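Local coordinates for protein dihydroorotase (Campylobacter jejuni subsp. jejuni, PDB 3PNU) that probably catalyses the reversible cyclisation of carbamoyl aspartate to dihydroorotate, the third step of de novo pyrimidine synthesis, using two zinc ions per subunit, at residues 98-102 and 103-107. Numbering follows the deposited sequence.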
ATOM      1  N   LYS A  98       8.755   8.164  28.094  1.00 49.07           N
ATOM      2  CA  LYS A  98       9.237   7.047  28.897  1.00 52.18           C
ATOM      3  C   LYS A  98       8.671   7.352  30.285  1.00 52.96           C
ATOM      4  O   LYS A  98       8.032   8.383  30.455  1.00 52.15           O
ATOM      5  CB  LYS A  98      10.763   6.912  28.908  1.00 53.34           C
ATOM      6  CG  LYS A  98      11.499   7.885  29.815  1.00 57.83           C
ATOM      7  CD  LYS A  98      12.984   7.521  29.895  1.00 62.99           C
ATOM      8  CE  LYS A  98      13.652   8.211  31.076  1.00 66.90           C
ATOM      9  NZ  LYS A  98      15.097   7.858  31.211  1.00 70.87           N
ATOM     10  N   ASN A  99       8.913   6.490  31.266  1.00 54.95           N
ATOM     11  CA  ASN A  99       8.327   6.659  32.619  1.00 57.08           C
ATOM     12  C   ASN A  99       8.958   7.715  33.521  1.00 57.51           C
ATOM     13  O   ASN A  99       9.353   7.413  34.648  1.00 60.06           O
ATOM     14  CB  ASN A  99       8.371   5.326  33.365  1.00 57.42           C
ATOM     15  CG  ASN A  99       7.703   4.223  32.606  1.00 62.97           C
ATOM     16  OD1 ASN A  99       6.767   4.455  31.833  1.00 67.27           O
ATOM     17  ND2 ASN A  99       8.173   2.997  32.819  1.00 71.19           N
ATOM     18  N   TYR A 100       9.029   8.955  33.058  1.00 57.66           N
ATOM     19  CA  TYR A 100       9.627  10.019  33.853  1.00 56.00           C
ATOM     20  C   TYR A 100       8.889  10.150  35.192  1.00 57.63           C
ATOM     21  O   TYR A 100       7.704   9.849  35.268  1.00 57.25           O
ATOM     22  CB  TYR A 100       9.550  11.341  33.106  1.00 54.26           C
ATOM     23  CG  TYR A 100      10.223  11.372  31.751  1.00 49.50           C
ATOM     24  CD1 TYR A 100       9.481  11.456  30.568  1.00 43.00           C
ATOM     25  CD2 TYR A 100      11.601  11.323  31.647  1.00 44.49           C
ATOM     26  CE1 TYR A 100      10.114  11.503  29.314  1.00 39.06           C
ATOM     27  CE2 TYR A 100      12.232  11.374  30.410  1.00 46.08           C
ATOM     28  CZ  TYR A 100      11.484  11.460  29.252  1.00 43.59           C
ATOM     29  OH  TYR A 100      12.153  11.493  28.048  1.00 45.87           O
ATOM     30  N   ASP A 101       9.593  10.590  36.239  1.00 58.84           N
ATOM     31  CA  ASP A 101       8.973  10.798  37.564  1.00 60.30           C
ATOM     32  C   ASP A 101       8.588  12.275  37.758  1.00 60.13           C
ATOM     33  O   ASP A 101       8.977  13.132  36.966  1.00 58.68           O
ATOM     34  CB  ASP A 101       9.912  10.342  38.685  1.00 61.09           C
ATOM     35  CG  ASP A 101      11.210  11.123  38.712  1.00 63.57           C
ATOM     36  OD1 ASP A 101      11.188  12.364  38.560  1.00 67.48           O
ATOM     37  OD2 ASP A 101      12.261  10.489  38.904  1.00 69.00           O
ATOM     38  N   GLU A 102       7.846  12.564  38.821  1.00 61.01           N
ATOM     39  CA  GLU A 102       7.373  13.922  39.079  1.00 62.37           C
ATOM     40  C   GLU A 102       8.532  14.903  39.179  1.00 63.63           C
ATOM     41  O   GLU A 102       8.512  15.967  38.546  1.00 64.18           O
ATOM     42  CB  GLU A 102       6.510  13.955  40.342  1.00 62.18           C
ATOM     43  CG  GLU A 102       5.683  15.241  40.545  1.00 64.99           C
ATOM     44  CD  GLU A 102       6.513  16.485  40.909  1.00 68.79           C
ATOM     45  OE1 GLU A 102       6.000  17.617  40.722  1.00 68.98           O
ATOM     46  OE2 GLU A 102       7.669  16.339  41.378  1.00 71.36           O
ATOM     47  N   LYS A 103       9.554  14.543  39.949  1.00 64.60           N
ATOM     48  CA  LYS A 103      10.709  15.418  40.123  1.00 64.60           C
ATOM     49  C   LYS A 103      11.304  15.823  38.779  1.00 62.90           C
ATOM     50  O   LYS A 103      11.579  16.998  38.543  1.00 63.49           O
ATOM     51  CB  LYS A 103      11.773  14.767  41.027  1.00 65.72           C
ATOM     52  CG  LYS A 103      12.991  15.654  41.270  1.00 68.94           C
ATOM     53  CD  LYS A 103      13.912  15.162  42.399  1.00 72.12           C
ATOM     54  CE  LYS A 103      14.957  16.245  42.722  1.00 74.19           C
ATOM     55  NZ  LYS A 103      15.822  15.920  43.894  1.00 75.99           N
ATOM     56  N   PHE A 104      11.498  14.870  37.884  1.00 61.75           N
ATOM     57  CA  PHE A 104      12.071  15.211  36.584  1.00 61.35           C
ATOM     58  C   PHE A 104      11.143  16.088  35.745  1.00 61.04           C
ATOM     59  O   PHE A 104      11.598  17.004  35.043  1.00 60.34           O
ATOM     60  CB  PHE A 104      12.427  13.963  35.788  1.00 61.15           C
ATOM     61  CG  PHE A 104      12.857  14.264  34.381  1.00 62.07           C
ATOM     62  CD1 PHE A 104      14.187  14.480  34.079  1.00 62.73           C
ATOM     63  CD2 PHE A 104      11.920  14.360  33.361  1.00 61.68           C
ATOM     64  CE1 PHE A 104      14.584  14.765  32.783  1.00 62.66           C
ATOM     65  CE2 PHE A 104      12.311  14.645  32.069  1.00 60.73           C
ATOM     66  CZ  PHE A 104      13.648  14.848  31.780  1.00 61.77           C
ATOM     67  N   LEU A 105       9.847  15.790  35.809  1.00 60.44           N
ATOM     68  CA  LEU A 105       8.855  16.537  35.046  1.00 59.28           C
ATOM     69  C   LEU A 105       8.758  17.976  35.526  1.00 59.59           C
ATOM     70  O   LEU A 105       8.632  18.886  34.708  1.00 58.24           O
ATOM     71  CB  LEU A 105       7.483  15.855  35.108  1.00 58.78           C
ATOM     72  CG  LEU A 105       7.356  14.519  34.359  1.00 56.91           C
ATOM     73  CD1 LEU A 105       6.013  13.848  34.648  1.00 54.43           C
ATOM     74  CD2 LEU A 105       7.544  14.723  32.878  1.00 54.11           C
ATOM     75  N   TYR A 106       8.821  18.185  36.842  1.00 60.27           N
ATOM     76  CA  TYR A 106       8.747  19.540  37.390  1.00 61.36           C
ATOM     77  C   TYR A 106       9.888  20.438  36.898  1.00 59.72           C
ATOM     78  O   TYR A 106       9.695  21.627  36.699  1.00 59.71           O
ATOM     79  CB  TYR A 106       8.723  19.537  38.925  1.00 62.92           C
ATOM     80  CG  TYR A 106       8.747  20.949  39.505  1.00 68.14           C
ATOM     81  CD1 TYR A 106       7.568  21.667  39.690  1.00 71.84           C
ATOM     82  CD2 TYR A 106       9.954  21.567  39.842  1.00 72.34           C
ATOM     83  CE1 TYR A 106       7.590  22.958  40.203  1.00 75.09           C
ATOM     84  CE2 TYR A 106       9.983  22.852  40.354  1.00 73.66           C
ATOM     85  CZ  TYR A 106       8.801  23.542  40.536  1.00 75.85           C
ATOM     86  OH  TYR A 106       8.828  24.824  41.046  1.00 79.78           O
ATOM     87  N   SER A 107      11.066  19.867  36.698  1.00 58.75           N
ATOM     88  CA  SER A 107      12.197  20.644  36.226  1.00 58.55           C
ATOM     89  C   SER A 107      12.139  20.901  34.726  1.00 58.24           C
ATOM     90  O   SER A 107      12.817  21.798  34.229  1.00 59.94           O
ATOM     91  CB  SER A 107      13.507  19.927  36.550  1.00 58.48           C
ATOM     92  OG  SER A 107      13.638  18.734  35.801  1.00 60.70           O
TER
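Tyr100 and Phe104 bring two aromatic rings side by side at the start of a short helix, one from the residue just ahead of the N-cap and one from the first turn. Their planes are nearly parallel (11°), but the rings are slid apart, with centroids 4.7 Å from each other and little overlap. Contact is concentrated at one border of each ring: Tyr100 CD2 lies 3.4 Å from Phe104 CE2, and that carbon of Phe104 sits over one face of the tyrosine ring. On the opposite face, Lys98 CG lies 3.5 Å above the plane of the Tyr100 ring, offset toward the rim. The phenol OH is hydrogen-bonded to the backbone oxygen of Phe96, which helps fix how the ring is turned.

Asp101 is the N-cap. Its CG stands between the backbone N and the carbonyl carbon (chi1 62°), an orientation that carries OD1 forward to accept from Phe104 N at 2.6 Å; the N-H...O angle of 168° makes this capping bond nearly straight. A negative carboxylate here probably also interacts favourably with the helix dipole. The same residue starts the helical bonding through its carbonyl, Leu105 N to Asp101 O being 3.0 Å, and Tyr106 N to Glu102 O follows at 2.8 Å. Leu105 CD2 adds an apolar contact with Tyr100 CB, 3.9 Å away.

Within the amidohydrolase TIM barrel, this cap joins the loop after strand 90-93 to helix 102-108. Thr141 OG1 is hydrogen-bonded to Tyr100 O, while Leu105 packs on Ala144 and Met145, so residues before and after the N-cap meet helix 135-147; Phe104 reaches Leu95 in the loop leading from strand 90-93.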